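Local atomic coordinates of putative lipoprotein YerB (Bacillus subtilis, PDB entry 2PSB), a protein that is of unknown function but is a putative membrane-anchored lipoprotein that interacts with the DNA helicase PcrA. Residues F260-V265 / P287-K292; L196-Y201 / T209-G214; V35-H40 / F67-Q72; I231-A236 / N296-L301. All coordinates share one frame; numbering follows the deposited sequence.

Interaction 1. Residues F260-V265 / P287-K292; sequences FQHGNV and PFVPGK
His262 and Gln261, at the tip of a beta hairpin, pack on Val289 in the loop between strands 284-285 and 293-298, a small contact of 191 Å² with a water bridge at its polar end. The apolar evidence centres on one methyl group. Val289 CG2 lies 3.5 Å from His262 CE1 and makes a CH-pi contact over the imidazole face, 24° off the ring normal and displaced toward the rim. Val289 CG1, the other branch, approaches His262 NE2 at 3.8 Å. The CG2 methyl also meets Gln261 CB, at 3.9 Å, and thus touches two consecutive residues of the hairpin. These residues belong to a type I' turn running from Gln261 to Asn264, the tight reversal that joins strand 255-261 to strand 264-273. Its corner residues, His262 and Gly263, both have positive phi (56° and 70°), and Gln261 N donates to Asn264 O at 3.2 Å. Beyond CG the Gln261 chain is extended, which carries its amide to the backbone of Pro287. There NE2 of Gln261 donates to a water at 2.7 Å, and that water donates in turn to Pro287 O at 2.6 Å. Gln261 OE1 and Pro287 O are both acceptors and do not bond; OE1 instead takes a weak hydrogen bond from Asn230 ND2. Replacing Gln261 by an alanine would probably leave Pro287 O without its water-mediated link to the hairpin and Asn230 ND2 without this weak acceptor. The side chains of Phe288 and Val289 also touch Asn230, and those of Gln261 and Val289 touch Gln171.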
loop_
_atom_site.group_PDB
_atom_site.type_symbol
_atom_site.label_atom_id
_atom_site.label_comp_id
_atom_site.label_asym_id
_atom_site.label_seq_id
_atom_site.Cartn_x
_atom_site.Cartn_y
_atom_site.Cartn_z
ATOM N N PHE A 260 3.956 11.732 -9.775
ATOM C CA PHE A 260 5.063 11.447 -10.682
ATOM C C PHE A 260 4.756 10.274 -11.590
ATOM O O PHE A 260 4.546 9.147 -11.125
ATOM C CB PHE A 260 6.343 11.108 -9.918
ATOM C CG PHE A 260 6.788 12.167 -8.965
ATOM C CD1 PHE A 260 6.131 12.354 -7.757
ATOM C CD2 PHE A 260 7.881 12.984 -9.275
ATOM C CE1 PHE A 260 6.550 13.337 -6.863
ATOM C CE2 PHE A 260 8.306 13.968 -8.389
ATOM C CZ PHE A 260 7.640 14.146 -7.182
ATOM N N GLN A 261 4.756 10.543 -12.889
ATOM C CA GLN A 261 4.503 9.525 -13.895
ATOM C C GLN A 261 5.256 9.928 -15.164
ATOM O O GLN A 261 5.336 11.110 -15.491
ATOM C CB GLN A 261 2.992 9.409 -14.154
ATOM C CG GLN A 261 2.236 10.696 -13.915
ATOM C CD GLN A 261 0.752 10.600 -14.239
ATOM O OE1 GLN A 261 0.031 9.738 -13.728
ATOM N NE2 GLN A 261 0.285 11.504 -15.084
ATOM N N HIS A 262 5.835 8.957 -15.860
ATOM C CA HIS A 262 6.581 9.238 -17.085
ATOM C C HIS A 262 7.705 10.250 -16.873
ATOM O O HIS A 262 7.926 11.124 -17.705
ATOM C CB HIS A 262 5.634 9.765 -18.166
ATOM C CG HIS A 262 4.696 8.729 -18.698
ATOM N ND1 HIS A 262 3.482 9.048 -19.265
ATOM C CD2 HIS A 262 4.795 7.380 -18.755
ATOM C CE1 HIS A 262 2.872 7.940 -19.648
ATOM N NE2 HIS A 262 3.648 6.913 -19.350
ATOM N N GLY A 263 8.415 10.138 -15.760
ATOM C CA GLY A 263 9.495 11.070 -15.505
ATOM C C GLY A 263 8.960 12.452 -15.195
ATOM O O GLY A 263 9.706 13.333 -14.765
ATOM N N ASN A 264 7.661 12.638 -15.413
ATOM C CA ASN A 264 7.019 13.919 -15.147
ATOM C C ASN A 264 6.654 14.077 -13.682
ATOM O O ASN A 264 6.585 13.108 -12.938
ATOM C CB ASN A 264 5.741 14.079 -15.981
ATOM C CG ASN A 264 6.024 14.420 -17.425
ATOM O OD1 ASN A 264 6.755 13.710 -18.112
ATOM N ND2 ASN A 264 5.438 15.513 -17.898
ATOM N N VAL A 265 6.424 15.322 -13.287
ATOM C CA VAL A 265 6.027 15.664 -11.933
ATOM C C VAL A 265 4.831 16.592 -12.109
ATOM O O VAL A 265 4.772 17.364 -13.068
ATOM C CB VAL A 265 7.156 16.399 -11.169
ATOM C CG1 VAL A 265 7.612 17.608 -11.944
ATOM C CG2 VAL A 265 6.669 16.816 -9.790
ATOM N N PRO A 287 -5.649 11.433 -14.066
ATOM C CA PRO A 287 -5.643 9.977 -14.248
ATOM C C PRO A 287 -4.272 9.351 -13.942
ATOM O O PRO A 287 -3.273 10.058 -13.814
ATOM C CB PRO A 287 -6.027 9.823 -15.716
ATOM C CG PRO A 287 -5.336 10.981 -16.339
ATOM C CD PRO A 287 -5.639 12.123 -15.370
ATOM N N PHE A 288 -4.243 8.026 -13.821
ATOM C CA PHE A 288 -2.997 7.293 -13.574
ATOM C C PHE A 288 -2.604 6.599 -14.868
ATOM O O PHE A 288 -3.456 6.325 -15.725
ATOM C CB PHE A 288 -3.158 6.185 -12.520
ATOM C CG PHE A 288 -3.333 6.673 -11.111
ATOM C CD1 PHE A 288 -2.603 7.755 -10.621
ATOM C CD2 PHE A 288 -4.206 6.015 -10.250
ATOM C CE1 PHE A 288 -2.746 8.170 -9.284
ATOM C CE2 PHE A 288 -4.354 6.420 -8.916
ATOM C CZ PHE A 288 -3.624 7.497 -8.433
ATOM N N VAL A 289 -1.310 6.312 -14.993
ATOM C CA VAL A 289 -0.757 5.595 -16.139
ATOM C C VAL A 289 -1.029 4.114 -15.872
ATOM O O VAL A 289 -0.806 3.635 -14.767
ATOM C CB VAL A 289 0.787 5.777 -16.224
ATOM C CG1 VAL A 289 1.388 4.726 -17.151
ATOM C CG2 VAL A 289 1.137 7.187 -16.702
ATOM N N PRO A 290 -1.494 3.363 -16.879
ATOM C CA PRO A 290 -1.746 1.938 -16.614
ATOM C C PRO A 290 -0.540 1.241 -15.956
ATOM O O PRO A 290 0.598 1.417 -16.384
ATOM C CB PRO A 290 -2.050 1.377 -18.001
ATOM C CG PRO A 290 -2.657 2.540 -18.720
ATOM C CD PRO A 290 -1.799 3.710 -18.280
ATOM N N GLY A 291 -0.791 0.466 -14.902
ATOM C CA GLY A 291 0.297 -0.229 -14.229
ATOM C C GLY A 291 0.239 -0.136 -12.715
ATOM O O GLY A 291 -0.805 0.167 -12.141
ATOM N N LYS A 292 1.361 -0.409 -12.064
ATOM C CA LYS A 292 1.420 -0.348 -10.617
ATOM C C LYS A 292 1.562 1.079 -10.093
ATOM O O LYS A 292 2.211 1.935 -10.718
ATOM C CB LYS A 292 2.575 -1.204 -10.094
ATOM C CG LYS A 292 2.240 -2.684 -9.896
ATOM C CD LYS A 292 2.048 -3.430 -11.199
ATOM C CE LYS A 292 1.912 -4.947 -10.975
ATOM N NZ LYS A 292 0.602 -5.382 -10.378
HETATM O O HOH W 1 -2.258 12.353 -14.628
#

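Interaction 2. Residues L196-Y201 / T209-G214; sequences LVEYNY and TRSSDG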
loop_
_atom_site.group_PDB
_atom_site.type_symbol
_atom_site.label_atom_id
_atom_site.label_comp_id
_atom_site.label_asym_id
_atom_site.label_seq_id
_atom_site.Cartn_x
_atom_site.Cartn_y
_atom_site.Cartn_z
ATOM N N LEU A 196 14.815 6.978 4.556
ATOM C CA LEU A 196 14.835 7.599 3.233
ATOM C C LEU A 196 14.345 6.676 2.123
ATOM O O LEU A 196 14.838 5.562 1.967
ATOM C CB LEU A 196 16.262 8.065 2.905
ATOM C CG LEU A 196 16.543 8.656 1.520
ATOM C CD1 LEU A 196 15.836 10.004 1.369
ATOM C CD2 LEU A 196 18.050 8.817 1.336
ATOM N N VAL A 197 13.368 7.162 1.359
ATOM C CA VAL A 197 12.790 6.428 0.240
ATOM C C VAL A 197 13.081 7.212 -1.042
ATOM O O VAL A 197 12.955 8.432 -1.068
ATOM C CB VAL A 197 11.249 6.265 0.415
ATOM C CG1 VAL A 197 10.661 5.540 -0.782
ATOM C CG2 VAL A 197 10.953 5.478 1.687
ATOM N N GLU A 198 13.468 6.514 -2.102
ATOM C CA GLU A 198 13.782 7.186 -3.357
ATOM C C GLU A 198 13.141 6.449 -4.520
ATOM O O GLU A 198 13.059 5.221 -4.523
ATOM C CB GLU A 198 15.305 7.238 -3.566
ATOM C CG GLU A 198 16.114 7.332 -2.275
ATOM C CD GLU A 198 17.618 7.382 -2.516
ATOM O OE1 GLU A 198 18.395 7.043 -1.593
ATOM O OE2 GLU A 198 18.027 7.771 -3.628
ATOM N N TYR A 199 12.674 7.206 -5.504
ATOM C CA TYR A 199 12.063 6.614 -6.684
ATOM C C TYR A 199 12.822 7.148 -7.890
ATOM O O TYR A 199 12.921 8.359 -8.100
ATOM C CB TYR A 199 10.566 6.964 -6.771
ATOM C CG TYR A 199 9.733 6.398 -5.626
ATOM C CD1 TYR A 199 9.493 7.144 -4.473
ATOM C CD2 TYR A 199 9.221 5.099 -5.683
ATOM C CE1 TYR A 199 8.762 6.613 -3.407
ATOM C CE2 TYR A 199 8.490 4.560 -4.613
ATOM C CZ TYR A 199 8.271 5.322 -3.488
ATOM O OH TYR A 199 7.573 4.799 -2.429
ATOM N N ASN A 200 13.371 6.233 -8.677
ATOM C CA ASN A 200 14.146 6.617 -9.840
ATOM C C ASN A 200 13.494 6.112 -11.111
ATOM O O ASN A 200 13.273 4.916 -11.275
ATOM C CB ASN A 200 15.562 6.067 -9.695
ATOM C CG ASN A 200 16.168 6.393 -8.339
ATOM O OD1 ASN A 200 16.613 5.501 -7.612
ATOM N ND2 ASN A 200 16.183 7.678 -7.986
ATOM N N TYR A 201 13.182 7.043 -12.005
ATOM C CA TYR A 201 12.551 6.711 -13.267
ATOM C C TYR A 201 13.556 6.104 -14.248
ATOM O O TYR A 201 14.707 6.534 -14.334
ATOM C CB TYR A 201 11.921 7.960 -13.883
ATOM C CG TYR A 201 11.017 7.668 -15.061
ATOM C CD1 TYR A 201 9.895 6.854 -14.910
ATOM C CD2 TYR A 201 11.278 8.210 -16.331
ATOM C CE1 TYR A 201 9.052 6.579 -15.987
ATOM C CE2 TYR A 201 10.433 7.937 -17.416
ATOM C CZ TYR A 201 9.324 7.121 -17.234
ATOM O OH TYR A 201 8.487 6.824 -18.290
ATOM N N THR A 209 11.851 2.796 -10.183
ATOM C CA THR A 209 12.502 1.885 -9.251
ATOM C C THR A 209 12.478 2.440 -7.830
ATOM O O THR A 209 12.396 3.713 -7.725
ATOM C CB THR A 209 13.953 1.611 -9.687
ATOM O OG1 THR A 209 13.977 1.240 -11.070
ATOM C CG2 THR A 209 14.498 0.377 -8.985
ATOM N N ARG A 210 12.449 1.627 -6.862
ATOM C CA ARG A 210 12.393 2.096 -5.491
ATOM C C ARG A 210 13.550 1.559 -4.667
ATOM O O ARG A 210 14.109 0.503 -4.965
ATOM C CB ARG A 210 11.062 1.675 -4.852
ATOM C CG ARG A 210 10.836 2.201 -3.445
ATOM C CD ARG A 210 9.479 1.746 -2.920
ATOM N NE ARG A 210 9.167 2.302 -1.606
ATOM C CZ ARG A 210 9.710 1.914 -0.462
ATOM N NH1 ARG A 210 10.616 0.941 -0.434
ATOM N NH2 ARG A 210 9.337 2.503 0.666
ATOM N N SER A 211 13.908 2.308 -3.635
ATOM C CA SER A 211 14.962 1.906 -2.722
ATOM C C SER A 211 14.619 2.577 -1.403
ATOM O O SER A 211 13.985 3.634 -1.374
ATOM C CB SER A 211 16.339 2.380 -3.199
ATOM O OG SER A 211 16.474 3.774 -2.997
ATOM N N SER A 212 15.036 1.951 -0.315
ATOM C CA SER A 212 14.785 2.481 1.007
ATOM C C SER A 212 16.113 2.407 1.737
ATOM O O SER A 212 16.845 1.430 1.604
ATOM C CB SER A 212 13.726 1.628 1.720
ATOM O OG SER A 212 14.043 0.248 1.581
ATOM N N ASP A 213 16.430 3.459 2.478
ATOM C CA ASP A 213 17.673 3.526 3.234
ATOM C C ASP A 213 18.927 3.102 2.464
ATOM O O ASP A 213 19.879 2.607 3.061
ATOM C CB ASP A 213 17.541 2.690 4.510
ATOM C CG ASP A 213 16.452 3.208 5.439
ATOM O OD1 ASP A 213 16.372 4.443 5.622
ATOM O OD2 ASP A 213 15.685 2.384 5.993
ATOM N N GLY A 214 18.928 3.286 1.146
ATOM C CA GLY A 214 20.096 2.931 0.356
ATOM C C GLY A 214 20.102 1.590 -0.360
ATOM O O GLY A 214 21.045 1.280 -1.092
#
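Tyr199 and Arg210 form the tightly packed part of this contact, side by side on the buried face of two neighbouring strands. Arg210 has CG anti to its backbone N (chi1 -175°) and stays extended as far as NE, which lays its methylene groups along the phenol: CD is 3.4 Å from Tyr199 CE2. At the end of this run NE donates to Tyr199 OH over 3.1 Å, with the oxygen at the edge of the guanidinium and in its plane, although the position of NE is less sure. Ring and guanidinium planes stand 71° apart. Val197 completes the group, placing CG1 over a guanidinium face and CG2 3.5 Å from Arg210 NH2. Further partners hold the polar ends: NH2 forms a salt bridge with Glu57, NH1 bonds Thr217 OG1, and Tyr199 OH lies close to the side-chain amide of Asn296, whose orientation is uncertain. The face bearing Glu198, Asn200, Thr209 and Ser211 is looser and partly exposed. Its side-chain contacts are marginal, such as Glu198 CG to Ser211 OG at 3.6 Å. At the strand end Asp213 grips Leu196 twice: Asp213 N donates to Leu196 O at 2.7 Å, while Leu196 N reaches Asp213 OD1 at 3.2 Å from above the carboxylate plane. OD2 of Asp213 is taken by a salt bridge to Arg44. Alternating hydrogen-bonded pairs, Glu198 with Ser211 and Asn200 with Thr209, and strand axes 159° apart identify an antiparallel beta hairpin, strands 196-202 and 207-212, in the middle of an antiparallel sheet.

Interaction 3. Residues V35-H40 / F67-Q72; sequences VVVNNH and FLAIFQ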
loop_
_atom_site.group_PDB
_atom_site.type_symbol
_atom_site.label_atom_id
_atom_site.label_comp_id
_atom_site.label_asym_id
_atom_site.label_seq_id
_atom_site.Cartn_x
_atom_site.Cartn_y
_atom_site.Cartn_z
ATOM N N VAL A 35 -3.288 -6.322 2.227
ATOM C CA VAL A 35 -2.451 -6.839 3.301
ATOM C C VAL A 35 -1.575 -5.771 3.958
ATOM O O VAL A 35 -0.898 -4.990 3.280
ATOM C CB VAL A 35 -1.516 -7.963 2.786
ATOM C CG1 VAL A 35 -0.834 -8.638 3.950
ATOM C CG2 VAL A 35 -2.283 -8.959 1.935
ATOM N N VAL A 36 -1.591 -5.736 5.285
ATOM C CA VAL A 36 -0.741 -4.795 6.012
ATOM C C VAL A 36 0.641 -5.429 6.038
ATOM O O VAL A 36 0.833 -6.483 6.635
ATOM C CB VAL A 36 -1.194 -4.595 7.444
ATOM C CG1 VAL A 36 -0.109 -3.855 8.222
ATOM C CG2 VAL A 36 -2.496 -3.808 7.460
ATOM N N VAL A 37 1.600 -4.786 5.385
ATOM C CA VAL A 37 2.947 -5.332 5.307
ATOM C C VAL A 37 4.012 -4.551 6.082
ATOM O O VAL A 37 4.176 -3.333 5.925
ATOM C CB VAL A 37 3.379 -5.484 3.828
ATOM C CG1 VAL A 37 4.804 -6.018 3.742
ATOM C CG2 VAL A 37 2.424 -6.420 3.104
ATOM N N ASN A 38 4.718 -5.301 6.921
ATOM C CA ASN A 38 5.806 -4.833 7.777
ATOM C C ASN A 38 6.876 -4.097 6.948
ATOM O O ASN A 38 7.381 -4.635 5.962
ATOM C CB ASN A 38 6.426 -6.067 8.451
ATOM C CG ASN A 38 7.225 -5.748 9.712
ATOM O OD1 ASN A 38 7.531 -6.657 10.493
ATOM N ND2 ASN A 38 7.563 -4.488 9.920
ATOM N N ASN A 39 7.213 -2.867 7.326
ATOM C CA ASN A 39 8.267 -2.168 6.603
ATOM C C ASN A 39 9.401 -1.771 7.548
ATOM O O ASN A 39 10.151 -0.822 7.296
ATOM C CB ASN A 39 7.737 -0.943 5.861
ATOM C CG ASN A 39 8.802 -0.293 4.991
ATOM O OD1 ASN A 39 9.526 -0.976 4.258
ATOM N ND2 ASN A 39 8.905 1.023 5.066
ATOM N N HIS A 40 9.510 -2.498 8.654
ATOM C CA HIS A 40 10.580 -2.263 9.606
ATOM C C HIS A 40 11.812 -2.799 8.895
ATOM O O HIS A 40 11.737 -3.818 8.214
ATOM C CB HIS A 40 10.339 -3.042 10.900
ATOM C CG HIS A 40 11.454 -2.920 11.895
ATOM N ND1 HIS A 40 12.667 -3.560 11.741
ATOM C CD2 HIS A 40 11.545 -2.216 13.048
ATOM C CE1 HIS A 40 13.455 -3.259 12.756
ATOM N NE2 HIS A 40 12.800 -2.444 13.563
ATOM N N PHE A 67 3.312 -0.647 5.092
ATOM C CA PHE A 67 2.603 -0.742 3.820
ATOM C C PHE A 67 1.231 -1.404 3.890
ATOM O O PHE A 67 0.940 -2.207 4.787
ATOM C CB PHE A 67 3.405 -1.590 2.827
ATOM C CG PHE A 67 4.826 -1.140 2.611
ATOM C CD1 PHE A 67 5.786 -2.058 2.190
ATOM C CD2 PHE A 67 5.205 0.176 2.819
ATOM C CE1 PHE A 67 7.110 -1.674 1.980
ATOM C CE2 PHE A 67 6.523 0.576 2.617
ATOM C CZ PHE A 67 7.480 -0.352 2.197
ATOM N N LEU A 68 0.404 -1.056 2.912
ATOM C CA LEU A 68 -0.896 -1.683 2.708
ATOM C C LEU A 68 -0.722 -2.047 1.238
ATOM O O LEU A 68 -0.650 -1.165 0.387
ATOM C CB LEU A 68 -2.074 -0.720 2.859
ATOM C CG LEU A 68 -3.417 -1.441 2.620
ATOM C CD1 LEU A 68 -3.671 -2.480 3.742
ATOM C CD2 LEU A 68 -4.547 -0.442 2.560
ATOM N N ALA A 69 -0.577 -3.338 0.960
ATOM C CA ALA A 69 -0.409 -3.818 -0.405
ATOM C C ALA A 69 -1.737 -4.389 -0.876
ATOM O O ALA A 69 -2.236 -5.384 -0.338
ATOM C CB ALA A 69 0.682 -4.882 -0.470
ATOM N N ILE A 70 -2.305 -3.741 -1.889
ATOM C CA ILE A 70 -3.590 -4.145 -2.426
ATOM C C ILE A 70 -3.421 -4.948 -3.704
ATOM O O ILE A 70 -2.916 -4.443 -4.713
ATOM C CB ILE A 70 -4.466 -2.894 -2.683
ATOM C CG1 ILE A 70 -4.567 -2.083 -1.384
ATOM C CG2 ILE A 70 -5.842 -3.292 -3.222
ATOM C CD1 ILE A 70 -5.514 -0.911 -1.471
ATOM N N PHE A 71 -3.838 -6.213 -3.630
ATOM C CA PHE A 71 -3.768 -7.157 -4.745
ATOM C C PHE A 71 -5.154 -7.368 -5.337
ATOM O O PHE A 71 -6.151 -7.419 -4.611
ATOM C CB PHE A 71 -3.246 -8.519 -4.284
ATOM C CG PHE A 71 -1.961 -8.464 -3.515
ATOM C CD1 PHE A 71 -1.957 -8.125 -2.166
ATOM C CD2 PHE A 71 -0.755 -8.760 -4.138
ATOM C CE1 PHE A 71 -0.776 -8.092 -1.451
ATOM C CE2 PHE A 71 0.432 -8.733 -3.435
ATOM C CZ PHE A 71 0.428 -8.397 -2.092
ATOM N N GLN A 72 -5.209 -7.497 -6.657
ATOM C CA GLN A 72 -6.463 -7.726 -7.364
ATOM C C GLN A 72 -6.175 -8.381 -8.708
ATOM O O GLN A 72 -6.671 -9.472 -8.976
ATOM C CB GLN A 72 -7.209 -6.410 -7.571
ATOM C CG GLN A 72 -8.655 -6.550 -8.030
ATOM C CD GLN A 72 -8.795 -7.110 -9.438
ATOM O OE1 GLN A 72 -8.112 -6.676 -10.368
ATOM N NE2 GLN A 72 -9.703 -8.063 -9.607
#
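Asn39 and Phe67 stack where strands 33-37 and 65-71, antiparallel neighbours, begin to part. The backbone sets Asn39 CB over one face of the Phe67 ring, 3.8 Å from the centroid, in a CH-pi contact; with CG opposite the main-chain nitrogen (chi1 -174°) the amide continues across the ring's outer rim. Phe67 meets it with its own CG beside the backbone N, opposite the carbonyl carbon (chi1 -54°). The amide plane is inclined 30° to the ring, and Asn39 OD1 comes to 3.0 Å from Phe67 CZ. Outside partners fix the amide: ND2 bonds Thr65 OG1, and OD1 accepts a weak bond from Gln46. Trp294 meets the Phe67 ring edge-to-face. Val37 CB faces Phe67 CB at 4.0 Å, and Val35 CG2 reaches Phe71 CE1 at 3.8 Å. Val36 CG2 touches Leu68 CD1 at 4.1 Å on the other face. With an alanine in place of Phe67, the Asn39 amide would probably lose the surface it stacks on and Trp294 its ring partner. Four backbone bonds tie the two strands, among them Val37 N to Phe67 O at 2.7 Å. Buried aliphatic and aromatic groups, with the Asn39 amide laid on a ring, thus supply the side-chain contact, while main-chain polar atoms satisfy one another across the strands.

Interaction 4. Residues I231-A236 / N296-L301; sequences IFIVEA and NIVPDL
Val234 and Ile297 pair in parallel register, their strands 4.6 Å apart at closest approach with axes inclined by 22°. This is a parallel beta pair, strand 230-240 beside strand 293-298, with the staggered ladder expected of one: Val234 N donates to Asn296 O at 2.8 Å, and Val234 O receives Val298 N at 2.7 Å. Asn296 N to Phe232 O and Ala236 N to Val298 O extend it at its two ends. Side chains sort to two faces. On one, Ile233 CG2 touches Val298 CG1 at 4.1 Å and Leu301 CD2 at 4.0 Å, the Ile233 and Leu301 side chains crossing at about a right angle. On the other, Val234 CB meets Ile297 CG1 at 4.2 Å, and Ile297 CG2 packs on the methyl of Ala236. Beyond the paired residues the 296-301 segment curls back to Glu235, where chi1 of -175° swings CG away from the main-chain nitrogen and the extended chain carries the carboxylate to Leu301 N. The modelled separation there is too short to be trusted in detail. Asp300 OD2 lies 3.5 Å from Glu235 OE2, a proximity equally uncertain, and accepts a hydrogen bond from Asp302 N. Within strand 230-240, Val234 CG2 sits over the centre of the Phe232 ring, 3.4 Å above its plane.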
loop_
_atom_site.group_PDB
_atom_site.type_symbol
_atom_site.label_atom_id
_atom_site.label_comp_id
_atom_site.label_asym_id
_atom_site.label_seq_id
_atom_site.Cartn_x
_atom_site.Cartn_y
_atom_site.Cartn_z
ATOM N N ILE A 231 3.835 7.456 -8.905
ATOM C CA ILE A 231 4.261 7.749 -7.548
ATOM C C ILE A 231 3.330 8.891 -7.128
ATOM O O ILE A 231 3.342 9.985 -7.717
ATOM C CB ILE A 231 5.725 8.246 -7.432
ATOM C CG1 ILE A 231 6.685 7.394 -8.278
ATOM C CG2 ILE A 231 6.132 8.216 -5.961
ATOM C CD1 ILE A 231 6.741 5.917 -7.930
ATOM N N PHE A 232 2.530 8.625 -6.106
ATOM C CA PHE A 232 1.559 9.574 -5.615
ATOM C C PHE A 232 1.864 9.950 -4.167
ATOM O O PHE A 232 1.590 9.173 -3.244
ATOM C CB PHE A 232 0.173 8.941 -5.735
ATOM C CG PHE A 232 -0.958 9.867 -5.407
ATOM C CD1 PHE A 232 -0.781 11.251 -5.409
ATOM C CD2 PHE A 232 -2.226 9.354 -5.141
ATOM C CE1 PHE A 232 -1.846 12.100 -5.150
ATOM C CE2 PHE A 232 -3.299 10.201 -4.882
ATOM C CZ PHE A 232 -3.105 11.579 -4.889
ATOM N N ILE A 233 2.433 11.139 -3.979
ATOM C CA ILE A 233 2.788 11.613 -2.647
ATOM C C ILE A 233 1.624 12.424 -2.118
ATOM O O ILE A 233 1.245 13.428 -2.707
ATOM C CB ILE A 233 4.093 12.470 -2.700
ATOM C CG1 ILE A 233 5.219 11.617 -3.292
ATOM C CG2 ILE A 233 4.474 12.975 -1.295
ATOM C CD1 ILE A 233 6.503 12.361 -3.566
ATOM N N VAL A 234 1.051 11.963 -1.009
ATOM C CA VAL A 234 -0.101 12.616 -0.402
ATOM C C VAL A 234 0.190 13.254 0.959
ATOM O O VAL A 234 0.776 12.621 1.834
ATOM C CB VAL A 234 -1.262 11.594 -0.281
ATOM C CG1 VAL A 234 -2.385 12.139 0.574
ATOM C CG2 VAL A 234 -1.789 11.262 -1.675
ATOM N N GLU A 235 -0.219 14.513 1.123
ATOM C CA GLU A 235 -0.011 15.235 2.378
ATOM C C GLU A 235 -1.270 15.192 3.216
ATOM O O GLU A 235 -2.280 15.790 2.866
ATOM C CB GLU A 235 0.358 16.698 2.124
ATOM C CG GLU A 235 0.712 17.457 3.405
ATOM C CD GLU A 235 1.217 18.868 3.146
ATOM O OE1 GLU A 235 0.408 19.743 2.760
ATOM O OE2 GLU A 235 2.433 19.105 3.320
ATOM N N ALA A 236 -1.194 14.498 4.342
ATOM C CA ALA A 236 -2.340 14.347 5.226
ATOM C C ALA A 236 -1.975 14.700 6.662
ATOM O O ALA A 236 -0.870 14.407 7.117
ATOM C CB ALA A 236 -2.848 12.912 5.152
ATOM N N ASN A 296 2.615 7.390 -1.302
ATOM C CA ASN A 296 3.365 7.746 -0.107
ATOM C C ASN A 296 2.659 8.833 0.661
ATOM O O ASN A 296 2.564 9.965 0.194
ATOM C CB ASN A 296 4.754 8.248 -0.471
ATOM C CG ASN A 296 5.759 7.153 -0.504
ATOM O OD1 ASN A 296 6.270 6.739 0.535
ATOM N ND2 ASN A 296 6.048 6.658 -1.690
ATOM N N ILE A 297 2.149 8.497 1.835
ATOM C CA ILE A 297 1.483 9.498 2.639
ATOM C C ILE A 297 2.524 10.143 3.558
ATOM O O ILE A 297 3.297 9.456 4.239
ATOM C CB ILE A 297 0.340 8.868 3.451
ATOM C CG1 ILE A 297 -0.810 8.514 2.499
ATOM C CG2 ILE A 297 -0.130 9.836 4.559
ATOM C CD1 ILE A 297 -1.793 7.483 3.058
ATOM N N VAL A 298 2.551 11.469 3.548
ATOM C CA VAL A 298 3.496 12.223 4.369
ATOM C C VAL A 298 2.780 13.312 5.158
ATOM O O VAL A 298 1.763 13.834 4.714
ATOM C CB VAL A 298 4.577 12.919 3.483
ATOM C CG1 VAL A 298 5.221 11.905 2.555
ATOM C CG2 VAL A 298 3.947 14.056 2.684
ATOM N N PRO A 299 3.290 13.652 6.350
ATOM C CA PRO A 299 2.647 14.708 7.142
ATOM C C PRO A 299 3.066 16.110 6.677
ATOM O O PRO A 299 2.504 17.104 7.114
ATOM C CB PRO A 299 3.091 14.395 8.571
ATOM C CG PRO A 299 4.418 13.734 8.377
ATOM C CD PRO A 299 4.199 12.848 7.179
ATOM N N ASP A 300 4.048 16.177 5.779
ATOM C CA ASP A 300 4.528 17.450 5.250
ATOM C C ASP A 300 5.100 17.267 3.849
ATOM O O ASP A 300 6.124 16.613 3.659
ATOM C CB ASP A 300 5.599 18.046 6.168
ATOM C CG ASP A 300 6.080 19.415 5.705
ATOM O OD1 ASP A 300 6.954 19.988 6.381
ATOM O OD2 ASP A 300 5.598 19.922 4.672
ATOM N N LEU A 301 4.430 17.862 2.870
ATOM C CA LEU A 301 4.841 17.774 1.475
ATOM C C LEU A 301 6.302 18.194 1.315
ATOM O O LEU A 301 6.897 18.029 0.251
ATOM C CB LEU A 301 3.921 18.657 0.623
ATOM C CG LEU A 301 3.612 18.242 -0.817
ATOM C CD1 LEU A 301 4.782 18.587 -1.703
ATOM C CD2 LEU A 301 3.297 16.751 -0.877
#

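How the interactions relate
Along the chain interaction 3 closes first, interaction 2 follows, and interaction 1 is nested inside the loop closed by interaction 4. Their centres lie about 15 to 21 Å apart. Interactions 1 and 4 share a run of neighbouring strands: 255-261 pairs with 230-240, and Phe260 N probably bonds Ile231 O. The hairpin of interaction 2 belongs to a separate antiparallel sheet and touches all three others: Tyr201 OH meets His262 CA, Tyr199 packs on Ile231, and Arg210 NH2 approaches Phe67 CZ. Interaction 3 lies in the N-terminal DUF3048 region, so its touch with interaction 2 joins the N-terminal and C-terminal regions of the family; it comes no nearer than about 7 Å, between nearest atoms, to interactions 1 and 4.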